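Local structure of transcriptional regulator, TetR family (3VPR) at residues Glu11-Phe16 against Phe97-Gln102; Asp28-Leu33 against Ala38-His43; Arg80-Ala85 against Asp120-Asn125; Arg88-Asn93 against Arg160-Asp165. The protein represses transcription as a TetR-family regulator, probably by binding DNA through an N-terminal helix-turn-helix. All coordinates share one frame; numbering follows the deposited sequence.

Contact 1: residues Glu11-Phe16 against Phe97-Gln102; sequences EAAKLF and FVTMLQ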
# COMPACT_ATOMS: atom_id res chain seq x y z
N GLU A 11 16.27 -9.75 15.25
CA GLU A 11 15.45 -9.70 16.45
C GLU A 11 14.78 -8.35 16.62
O GLU A 11 13.65 -8.27 17.08
CB GLU A 11 16.28 -10.01 17.70
CG GLU A 11 16.75 -11.46 17.79
CD GLU A 11 15.59 -12.44 17.86
OE1 GLU A 11 14.80 -12.36 18.83
OE2 GLU A 11 15.46 -13.29 16.94
N ALA A 12 15.50 -7.29 16.27
CA ALA A 12 14.96 -5.94 16.36
C ALA A 12 13.82 -5.86 15.35
O ALA A 12 12.73 -5.38 15.66
CB ALA A 12 16.03 -4.91 16.02
N ALA A 13 14.08 -6.33 14.13
CA ALA A 13 13.06 -6.30 13.10
C ALA A 13 11.78 -6.99 13.57
O ALA A 13 10.68 -6.48 13.35
CB ALA A 13 13.58 -6.96 11.82
N LYS A 14 11.90 -8.14 14.23
CA LYS A 14 10.71 -8.84 14.72
C LYS A 14 10.03 -8.04 15.83
O LYS A 14 8.81 -7.93 15.86
CB LYS A 14 11.07 -10.22 15.27
CG LYS A 14 11.53 -11.21 14.23
CD LYS A 14 11.84 -12.55 14.90
CE LYS A 14 12.44 -13.53 13.91
NZ LYS A 14 12.75 -14.83 14.56
N LEU A 15 10.82 -7.48 16.74
CA LEU A 15 10.25 -6.73 17.84
C LEU A 15 9.52 -5.49 17.33
O LEU A 15 8.43 -5.17 17.80
CB LEU A 15 11.33 -6.34 18.85
CG LEU A 15 10.82 -5.54 20.03
CD1 LEU A 15 9.74 -6.34 20.76
CD2 LEU A 15 11.96 -5.21 20.97
N PHE A 16 10.10 -4.81 16.35
CA PHE A 16 9.47 -3.62 15.78
C PHE A 16 8.17 -4.02 15.09
O PHE A 16 7.20 -3.27 15.11
CB PHE A 16 10.38 -2.94 14.76
CG PHE A 16 11.61 -2.31 15.35
CD1 PHE A 16 11.59 -1.79 16.64
CD2 PHE A 16 12.78 -2.20 14.59
CE1 PHE A 16 12.73 -1.16 17.17
CE2 PHE A 16 13.91 -1.58 15.11
CZ PHE A 16 13.89 -1.06 16.40
N PHE A 97 10.44 -6.04 6.16
CA PHE A 97 9.58 -5.21 5.33
C PHE A 97 8.56 -4.45 6.17
O PHE A 97 8.29 -3.28 5.91
CB PHE A 97 8.89 -6.06 4.28
CG PHE A 97 9.77 -6.36 3.10
CD1 PHE A 97 9.81 -5.49 2.01
CD2 PHE A 97 10.63 -7.45 3.12
CE1 PHE A 97 10.69 -5.72 0.95
CE2 PHE A 97 11.51 -7.67 2.07
CZ PHE A 97 11.54 -6.81 0.99
N VAL A 98 8.00 -5.12 7.17
CA VAL A 98 7.04 -4.47 8.05
C VAL A 98 7.76 -3.34 8.78
O VAL A 98 7.19 -2.27 9.02
CB VAL A 98 6.45 -5.46 9.07
CG1 VAL A 98 5.57 -4.72 10.08
CG2 VAL A 98 5.64 -6.53 8.33
N THR A 99 9.02 -3.56 9.11
CA THR A 99 9.79 -2.54 9.82
C THR A 99 10.08 -1.34 8.91
O THR A 99 9.85 -0.19 9.29
CB THR A 99 11.14 -3.10 10.34
OG1 THR A 99 10.89 -4.13 11.31
CG2 THR A 99 11.97 -2.00 10.98
N MSE A 100 10.60 -1.63 7.73
CA MSE A 100 10.95 -0.59 6.76
C MSE A 100 9.79 0.34 6.35
O MSE A 100 9.94 1.56 6.35
CB MSE A 100 11.52 -1.22 5.50
CG MSE A 100 11.64 -0.21 4.37
SE MSE A 100 11.42 -1.00 2.65
CE MSE A 100 9.54 -1.41 2.73
N LEU A 101 8.66 -0.26 5.98
CA LEU A 101 7.50 0.50 5.54
C LEU A 101 7.06 1.57 6.54
O LEU A 101 6.96 2.75 6.20
CB LEU A 101 6.33 -0.44 5.27
CG LEU A 101 5.11 0.17 4.57
CD1 LEU A 101 5.53 0.68 3.20
CD2 LEU A 101 4.00 -0.87 4.43
N GLN A 102 6.82 1.15 7.78
CA GLN A 102 6.37 2.08 8.81
C GLN A 102 7.43 3.09 9.25
O GLN A 102 7.11 4.25 9.51
CB GLN A 102 5.88 1.29 10.04
CG GLN A 102 6.99 0.59 10.81
CD GLN A 102 6.49 -0.11 12.07
OE1 GLN A 102 5.87 0.50 12.94
NE2 GLN A 102 6.77 -1.41 12.17
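T99 packs against A13 and F16 in a buried helix-to-helix contact. It joins helix 4-19 of the N-terminal DNA-binding part to helix 94-103 of the C-terminal part. The axes of the two segments pass 8.6 Å apart at 65°, and the backbones come closest at A13 and T99.

The two branches of T99 do different work. OG1 stands beside the backbone N (chi1 -64°), which puts CG2 anti to that N and against F16, with T99 CG2 3.7 Å from F16 CD2. T99 OG1 lies 3.1 Å from A13 O, at an angle too poor for a hydrogen bond. T99 OG1 bonds P95 O in its own helix, and A13 O takes the hydroxyl of T17.

Q102 NE2 lies 3.5 Å from F16 O without bonding it. Q102 NE2 donates instead to V98 O at 3.3 Å, from above the carbonyl plane, while Q102 OE1 takes a weak hydrogen bond from Y21 N. L51 and I54 of helix 47-70 also pack on T99.

The first helix resting on short helix 94-103, beside the long helix 47-70 that connects the two parts, is the interdomain joint of the TetR fold, thought in relatives to pass ligand-driven shifts to the DNA-binding domain.

Contact 2: residues Asp28-Leu33 against Ala38-His43; sequences DLAQAL and AALYHH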
# COMPACT_ATOMS: atom_id res chain seq x y z
N ASP A 28 14.13 -1.61 25.60
CA ASP A 28 13.34 -2.78 25.24
C ASP A 28 14.14 -3.79 24.43
O ASP A 28 14.10 -4.99 24.71
CB ASP A 28 12.11 -2.38 24.42
CG ASP A 28 11.08 -1.63 25.24
OD1 ASP A 28 10.98 -1.90 26.46
OD2 ASP A 28 10.34 -0.80 24.66
N LEU A 29 14.87 -3.31 23.42
CA LEU A 29 15.68 -4.18 22.57
C LEU A 29 16.79 -4.84 23.37
O LEU A 29 17.05 -6.04 23.21
CB LEU A 29 16.32 -3.38 21.42
CG LEU A 29 15.46 -2.86 20.26
CD1 LEU A 29 16.30 -1.91 19.40
CD2 LEU A 29 14.96 -4.03 19.41
N ALA A 30 17.44 -4.07 24.22
CA ALA A 30 18.55 -4.59 25.01
C ALA A 30 18.13 -5.77 25.87
O ALA A 30 18.83 -6.77 25.95
CB ALA A 30 19.15 -3.50 25.86
N GLN A 31 16.98 -5.64 26.53
CA GLN A 31 16.48 -6.69 27.40
C GLN A 31 15.95 -7.88 26.59
O GLN A 31 16.15 -9.03 26.97
CB GLN A 31 15.38 -6.15 28.31
CG GLN A 31 15.85 -5.04 29.23
CD GLN A 31 14.82 -4.70 30.29
OE1 GLN A 31 13.67 -4.39 29.97
NE2 GLN A 31 15.24 -4.75 31.55
N ALA A 32 15.27 -7.59 25.49
CA ALA A 32 14.74 -8.64 24.64
C ALA A 32 15.89 -9.48 24.07
O ALA A 32 15.78 -10.70 23.92
CB ALA A 32 13.91 -8.04 23.51
N LEU A 33 17.02 -8.82 23.78
CA LEU A 33 18.19 -9.50 23.21
C LEU A 33 19.18 -10.00 24.26
O LEU A 33 20.15 -10.68 23.91
CB LEU A 33 18.92 -8.58 22.25
CG LEU A 33 18.19 -8.08 21.00
CD1 LEU A 33 18.50 -6.61 20.74
CD2 LEU A 33 18.61 -8.93 19.81
N ALA A 38 24.58 -0.58 26.26
CA ALA A 38 25.92 -0.21 25.81
C ALA A 38 26.33 -1.08 24.63
O ALA A 38 26.91 -0.59 23.65
CB ALA A 38 26.93 -0.36 26.96
N ALA A 39 26.04 -2.37 24.73
CA ALA A 39 26.38 -3.31 23.66
C ALA A 39 25.66 -2.93 22.36
O ALA A 39 26.24 -3.05 21.27
CB ALA A 39 26.01 -4.73 24.09
N LEU A 40 24.41 -2.49 22.49
CA LEU A 40 23.62 -2.10 21.33
C LEU A 40 24.19 -0.84 20.69
O LEU A 40 24.36 -0.78 19.47
CB LEU A 40 22.16 -1.84 21.72
CG LEU A 40 21.30 -3.08 21.94
CD1 LEU A 40 19.84 -2.68 22.19
CD2 LEU A 40 21.40 -3.97 20.71
N TYR A 41 24.50 0.16 21.51
CA TYR A 41 25.06 1.39 20.99
C TYR A 41 26.42 1.16 20.34
O TYR A 41 26.75 1.80 19.33
CB TYR A 41 25.18 2.42 22.12
CG TYR A 41 23.85 3.03 22.52
CD1 TYR A 41 23.00 3.60 21.57
CD2 TYR A 41 23.45 3.05 23.85
CE1 TYR A 41 21.78 4.18 21.94
CE2 TYR A 41 22.24 3.63 24.23
CZ TYR A 41 21.41 4.19 23.28
OH TYR A 41 20.21 4.75 23.66
N HIS A 42 27.21 0.24 20.90
CA HIS A 42 28.54 -0.07 20.37
C HIS A 42 28.48 -0.63 18.96
O HIS A 42 29.35 -0.34 18.13
CB HIS A 42 29.26 -1.08 21.27
CG HIS A 42 29.70 -0.53 22.59
ND1 HIS A 42 30.23 -1.34 23.58
CD2 HIS A 42 29.69 0.72 23.09
CE1 HIS A 42 30.52 -0.60 24.64
NE2 HIS A 42 30.20 0.65 24.37
N HIS A 43 27.45 -1.44 18.69
CA HIS A 43 27.30 -2.07 17.38
C HIS A 43 26.59 -1.22 16.35
O HIS A 43 26.82 -1.39 15.16
CB HIS A 43 26.53 -3.39 17.50
CG HIS A 43 27.30 -4.49 18.15
ND1 HIS A 43 27.36 -4.65 19.52
CD2 HIS A 43 28.05 -5.49 17.62
CE1 HIS A 43 28.11 -5.70 19.80
NE2 HIS A 43 28.54 -6.23 18.67
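L40 reaches from helix 37-44 toward helix 26-33 and meets L29, A30 and L33 there. Its CG lies anti to the carbonyl carbon and CD1 continues the chain away from CA (chi2 -175°). The leucine therefore points across to helix 26-33 as an extended arm, and its two methyls divide the partners.

CD1 presses on the start of the A30 backbone. L40 CD1 is 3.4 Å from A30 N, and the methyl A30 CB touches the same L40 CD1 at 3.8 Å. L29 adds its CB, 3.7 Å from L40 CD1. The other methyl turns to L33. There L40 CD2 meets L33 CD1 at 3.9 Å, with the two side chains running obliquely past each other. The side-chain contacts are all apolar, and no hydrogen bond spans the segments.

This is the helix-turn-helix predicted for residues 25-44. The segment axes stand at 107° and come within 9.8 Å, so one leucine can bridge them. Helix 37-44 is the second helix of the motif, which in TetR relatives enters the DNA major groove. L29 also packs on A12 and L15 of helix 4-19, the first helix of the domain, and L40 on I8 there.

H43 bends back on its own helix. H43 ND1 donates to A39 O at 2.6 Å in an almost straight bond. H43 N reaches that oxygen from the opposite face of the carbonyl plane.

Contact 3: residues Arg80-Ala85 against Asp120-Asn125; sequences RRFMEA and DRHEEN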
# COMPACT_ATOMS: atom_id res chain seq x y z
N ARG A 80 7.87 -11.78 -15.18
CA ARG A 80 7.38 -12.78 -14.23
C ARG A 80 8.40 -13.09 -13.14
O ARG A 80 8.05 -13.21 -11.96
CB ARG A 80 6.98 -14.06 -14.96
CG ARG A 80 6.36 -15.13 -14.03
CD ARG A 80 5.77 -16.32 -14.81
NE ARG A 80 6.78 -17.24 -15.35
CZ ARG A 80 7.49 -18.09 -14.62
NH1 ARG A 80 7.33 -18.18 -13.31
NH2 ARG A 80 8.38 -18.88 -15.21
N ARG A 81 9.66 -13.23 -13.54
CA ARG A 81 10.70 -13.53 -12.58
C ARG A 81 10.86 -12.35 -11.64
O ARG A 81 11.01 -12.53 -10.44
CB ARG A 81 12.02 -13.82 -13.30
CG ARG A 81 11.88 -14.92 -14.34
CD ARG A 81 13.16 -15.72 -14.46
NE ARG A 81 13.35 -16.56 -13.28
CZ ARG A 81 14.53 -16.93 -12.81
NH1 ARG A 81 15.65 -16.54 -13.43
NH2 ARG A 81 14.61 -17.69 -11.73
N PHE A 82 10.81 -11.14 -12.16
CA PHE A 82 10.93 -9.98 -11.30
C PHE A 82 9.84 -10.02 -10.22
O PHE A 82 10.12 -9.92 -9.02
CB PHE A 82 10.82 -8.71 -12.11
CG PHE A 82 10.93 -7.45 -11.30
CD1 PHE A 82 9.85 -6.97 -10.56
CD2 PHE A 82 12.12 -6.72 -11.29
CE1 PHE A 82 9.95 -5.77 -9.84
CE2 PHE A 82 12.23 -5.54 -10.57
CZ PHE A 82 11.15 -5.06 -9.85
N MSE A 83 8.59 -10.20 -10.64
CA MSE A 83 7.47 -10.22 -9.71
C MSE A 83 7.55 -11.34 -8.68
O MSE A 83 7.29 -11.12 -7.49
CB MSE A 83 6.15 -10.28 -10.49
CG MSE A 83 5.91 -9.06 -11.36
SE MSE A 83 4.33 -9.18 -12.50
CE MSE A 83 2.96 -8.97 -11.10
N GLU A 84 7.92 -12.54 -9.12
CA GLU A 84 8.03 -13.67 -8.21
C GLU A 84 9.20 -13.56 -7.24
O GLU A 84 9.06 -13.88 -6.06
CB GLU A 84 8.12 -14.98 -9.00
CG GLU A 84 6.78 -15.36 -9.62
CD GLU A 84 6.78 -16.74 -10.26
OE1 GLU A 84 7.15 -17.71 -9.58
OE2 GLU A 84 6.41 -16.84 -11.44
N ALA A 85 10.35 -13.11 -7.73
CA ALA A 85 11.52 -12.94 -6.87
C ALA A 85 11.18 -11.88 -5.81
O ALA A 85 11.53 -12.04 -4.65
CB ALA A 85 12.74 -12.50 -7.71
N ASP A 120 13.83 3.53 -5.56
CA ASP A 120 13.75 4.09 -6.90
C ASP A 120 14.49 3.20 -7.91
O ASP A 120 14.00 2.98 -9.02
CB ASP A 120 14.33 5.52 -6.95
CG ASP A 120 13.36 6.56 -6.39
OD1 ASP A 120 12.19 6.21 -6.12
OD2 ASP A 120 13.77 7.74 -6.21
N ARG A 121 15.64 2.68 -7.51
CA ARG A 121 16.45 1.81 -8.37
C ARG A 121 15.66 0.57 -8.78
O ARG A 121 15.72 0.12 -9.93
CB ARG A 121 17.73 1.40 -7.65
CG ARG A 121 18.75 0.62 -8.47
CD ARG A 121 20.06 0.49 -7.67
NE ARG A 121 21.11 -0.23 -8.38
CZ ARG A 121 21.72 0.21 -9.48
NH1 ARG A 121 21.40 1.38 -10.01
NH2 ARG A 121 22.67 -0.53 -10.04
N HIS A 122 14.93 0.02 -7.82
CA HIS A 122 14.12 -1.16 -8.05
C HIS A 122 13.01 -0.85 -9.07
O HIS A 122 12.74 -1.63 -9.98
CB HIS A 122 13.50 -1.63 -6.73
CG HIS A 122 12.87 -2.98 -6.79
ND1 HIS A 122 13.57 -4.11 -7.17
CD2 HIS A 122 11.63 -3.40 -6.47
CE1 HIS A 122 12.78 -5.17 -7.08
NE2 HIS A 122 11.59 -4.76 -6.65
N GLU A 123 12.37 0.31 -8.90
CA GLU A 123 11.29 0.73 -9.79
C GLU A 123 11.85 0.98 -11.19
O GLU A 123 11.19 0.69 -12.19
CB GLU A 123 10.62 2.00 -9.23
CG GLU A 123 9.60 2.63 -10.15
CD GLU A 123 8.55 3.44 -9.40
OE1 GLU A 123 8.90 4.07 -8.38
OE2 GLU A 123 7.39 3.46 -9.84
N GLU A 124 13.07 1.50 -11.25
CA GLU A 124 13.72 1.78 -12.53
C GLU A 124 14.08 0.48 -13.27
O GLU A 124 14.03 0.42 -14.49
CB GLU A 124 14.96 2.65 -12.32
CG GLU A 124 15.67 3.04 -13.61
CD GLU A 124 14.73 3.64 -14.65
OE1 GLU A 124 14.02 4.62 -14.32
OE2 GLU A 124 14.69 3.13 -15.79
N ASN A 125 14.44 -0.57 -12.53
CA ASN A 125 14.77 -1.84 -13.18
C ASN A 125 13.50 -2.46 -13.77
O ASN A 125 13.53 -3.10 -14.82
CB ASN A 125 15.39 -2.83 -12.19
CG ASN A 125 16.82 -2.47 -11.82
OD1 ASN A 125 17.57 -1.96 -12.65
ND2 ASN A 125 17.21 -2.75 -10.57
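F82 and H122 form an offset aromatic stack between helix 75-92 and helix 109-135. The ring centroids are 4.5 Å apart and the planes are inclined at 23°. The overlap is made by the end of the phenylalanine. F82 CZ stands over one face of the imidazole, toward its rim, 3.2 Å from H122 CE1 and just as near H122 NE2. Both rings extend from their helices with CG anti to the backbone N (chi1 -180° for F82, -169° for H122), which spans the well-separated backbones.

The apolar part is slight: F82 CE2 comes within 4.5 Å of N125 CB.

The polar bond of the imidazole lies outside the two segments. H122 NE2 is hydrogen-bonded to H86 ND1, one turn on from F82 in helix 75-92. Stack and bond together should fix the rotation of the H122 ring. With an alanine at H122, the end of F82 would probably lose its stacking face and H86 ND1 this hydrogen-bond partner.

A69 of helix 47-70 and L126 and I129 of helix 109-135 pack on F82. L62 of helix 47-70 and L152 of helix 144-161 cover H122, which places the stack inside the C-terminal helical domain.

Contact 4: residues Arg88-Asn93 against Arg160-Asp165; sequences RYFEEN and RWFRPD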
# COMPACT_ATOMS: atom_id res chain seq x y z
N ARG A 88 8.77 -13.47 -3.29
CA ARG A 88 9.43 -14.50 -2.50
C ARG A 88 10.33 -13.85 -1.46
O ARG A 88 10.29 -14.21 -0.28
CB ARG A 88 10.25 -15.43 -3.39
CG ARG A 88 11.18 -16.33 -2.59
CD ARG A 88 11.84 -17.40 -3.43
NE ARG A 88 11.00 -18.58 -3.57
CZ ARG A 88 11.40 -19.74 -4.06
NH1 ARG A 88 12.65 -19.91 -4.47
NH2 ARG A 88 10.54 -20.75 -4.14
N TYR A 89 11.13 -12.89 -1.89
CA TYR A 89 12.02 -12.20 -0.96
C TYR A 89 11.20 -11.54 0.14
O TYR A 89 11.54 -11.61 1.31
CB TYR A 89 12.84 -11.14 -1.69
CG TYR A 89 13.91 -10.54 -0.82
CD1 TYR A 89 15.12 -11.20 -0.62
CD2 TYR A 89 13.70 -9.33 -0.16
CE1 TYR A 89 16.10 -10.68 0.20
CE2 TYR A 89 14.68 -8.79 0.67
CZ TYR A 89 15.88 -9.48 0.85
OH TYR A 89 16.85 -8.96 1.68
N PHE A 90 10.12 -10.87 -0.25
CA PHE A 90 9.26 -10.20 0.71
C PHE A 90 8.80 -11.17 1.81
O PHE A 90 8.89 -10.86 3.00
CB PHE A 90 8.04 -9.61 0.00
CG PHE A 90 6.82 -9.50 0.87
CD1 PHE A 90 6.78 -8.57 1.91
CD2 PHE A 90 5.72 -10.34 0.67
CE1 PHE A 90 5.64 -8.46 2.74
CE2 PHE A 90 4.58 -10.25 1.49
CZ PHE A 90 4.54 -9.31 2.53
N GLU A 91 8.32 -12.34 1.40
CA GLU A 91 7.83 -13.33 2.34
C GLU A 91 8.89 -13.96 3.24
O GLU A 91 8.61 -14.28 4.39
CB GLU A 91 7.08 -14.44 1.60
CG GLU A 91 6.75 -15.65 2.47
CD GLU A 91 5.71 -16.56 1.85
OE1 GLU A 91 5.84 -16.90 0.65
OE2 GLU A 91 4.75 -16.93 2.57
N GLU A 92 10.10 -14.16 2.73
CA GLU A 92 11.16 -14.77 3.52
C GLU A 92 11.73 -13.78 4.54
O GLU A 92 12.27 -14.17 5.57
CB GLU A 92 12.30 -15.25 2.61
CG GLU A 92 11.87 -16.17 1.49
CD GLU A 92 13.01 -16.49 0.55
OE1 GLU A 92 13.66 -15.53 0.08
OE2 GLU A 92 13.25 -17.68 0.26
N ASN A 93 11.60 -12.49 4.24
CA ASN A 93 12.13 -11.45 5.11
C ASN A 93 11.00 -10.52 5.57
O ASN A 93 11.18 -9.31 5.71
CB ASN A 93 13.19 -10.66 4.33
CG ASN A 93 14.31 -11.56 3.82
OD1 ASN A 93 15.18 -11.96 4.57
ND2 ASN A 93 14.26 -11.90 2.53
N ARG A 160 0.32 -5.49 3.39
CA ARG A 160 -0.83 -5.18 4.24
C ARG A 160 -1.85 -6.30 4.39
O ARG A 160 -2.57 -6.35 5.38
CB ARG A 160 -1.54 -3.93 3.71
CG ARG A 160 -0.84 -2.63 4.04
CD ARG A 160 -0.83 -2.39 5.55
NE ARG A 160 -0.41 -1.04 5.90
CZ ARG A 160 -1.01 0.07 5.50
NH1 ARG A 160 -2.08 0.02 4.70
NH2 ARG A 160 -0.56 1.25 5.90
N TRP A 161 -1.92 -7.20 3.41
CA TRP A 161 -2.90 -8.28 3.49
C TRP A 161 -2.33 -9.70 3.50
O TRP A 161 -3.05 -10.64 3.85
CB TRP A 161 -3.92 -8.17 2.35
CG TRP A 161 -3.34 -8.36 0.96
CD1 TRP A 161 -2.87 -7.39 0.13
CD2 TRP A 161 -3.22 -9.60 0.24
NE1 TRP A 161 -2.46 -7.94 -1.06
CE2 TRP A 161 -2.66 -9.30 -1.02
CE3 TRP A 161 -3.52 -10.94 0.54
CZ2 TRP A 161 -2.41 -10.28 -1.98
CZ3 TRP A 161 -3.27 -11.92 -0.42
CH2 TRP A 161 -2.72 -11.58 -1.67
N PHE A 162 -1.07 -9.87 3.12
CA PHE A 162 -0.51 -11.21 3.11
C PHE A 162 -0.25 -11.73 4.51
O PHE A 162 0.45 -11.10 5.31
CB PHE A 162 0.80 -11.28 2.33
CG PHE A 162 1.36 -12.68 2.23
CD1 PHE A 162 0.76 -13.62 1.40
CD2 PHE A 162 2.47 -13.06 2.97
CE1 PHE A 162 1.25 -14.92 1.32
CE2 PHE A 162 2.97 -14.36 2.90
CZ PHE A 162 2.36 -15.29 2.06
N ARG A 163 -0.80 -12.90 4.80
CA ARG A 163 -0.63 -13.51 6.10
C ARG A 163 0.45 -14.58 6.06
O ARG A 163 0.32 -15.59 5.37
CB ARG A 163 -1.96 -14.13 6.57
N PRO A 164 1.56 -14.35 6.79
CA PRO A 164 2.66 -15.32 6.83
C PRO A 164 2.10 -16.59 7.47
O PRO A 164 2.62 -17.69 7.27
CB PRO A 164 3.69 -14.64 7.72
CG PRO A 164 3.44 -13.18 7.48
CD PRO A 164 1.93 -13.11 7.50
N ASP A 165 1.03 -16.40 8.23
CA ASP A 165 0.31 -17.45 8.94
C ASP A 165 -0.40 -18.38 7.95
O ASP A 165 -0.26 -19.60 8.02
CB ASP A 165 -0.70 -16.80 9.90
CG ASP A 165 -1.55 -17.80 10.66
OD1 ASP A 165 -2.40 -18.46 10.03
OD2 ASP A 165 -1.36 -17.93 11.89
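The C-terminal end of helix 75-92 meets the loop that follows helix 144-161, where F162 fits against F90 and E91. F162 is buried and its CB bond is directed toward the helix.

E91 approaches the ring at its edge. The glutamate has CG anti to the backbone N (chi1 169°) and is extended beyond it, which carries the carboxylate to the ring. E91 OE2 lies in the ring plane, 2.9 Å from F162 CZ and 3.1 Å from F162 CE2. Carboxylate and ring planes stand 83° apart. The approach is tight. The oxygen faces the ring hydrogens, whose slight positive charge probably favours it. The other oxygen, E91 OE1, accepts a weak hydrogen bond from the backbone N of A170, at the start of helix 170-183. Exchanging E91 for an alanine would probably leave the F162 edge without its carboxylate and A170 N without this acceptor.

F90 packs more loosely. F90 CE2 is 3.8 Å from F162 CD2, and the ring planes are inclined at 65°. M158 and I159 of helix 144-161 also touch F90.

N93 is the first residue past the helix. N93 ND2 donates to Y89 O at 3.0 Å while sitting over the centre of the Y89 ring. N93 N reaches that carbonyl from the opposite face.

Near the loop, W161 makes a cation-pi contact with R149 of the second subunit. The last two helices, 144-161 and 170-183, joined by this loop, belong to the C-terminal domain through which TetR-family proteins typically dimerise.

In the fold
The four contacts run along an all-helical chain, from the DNA-binding end to the C-terminal domain. Contact 2 is nested within the loop closed by contact 1 and closes before contacts 3 and 4 open. Contacts 1, 3 and 4 cross one another along the chain. Contacts 1 and 2, 16 Å apart between centres, touch through helix 4-19 against helix 26-33. Contact 1 also touches contact 4, 13 Å away between centres, where the F97 ring meets Y89 and F90. Contacts 3 and 4 share helix 75-92, their centres 17 Å apart. Contact 1 thus joins helix 4-19, on which the predicted helix-turn-helix packs, to the C-terminal domain, a route by which the two could communicate.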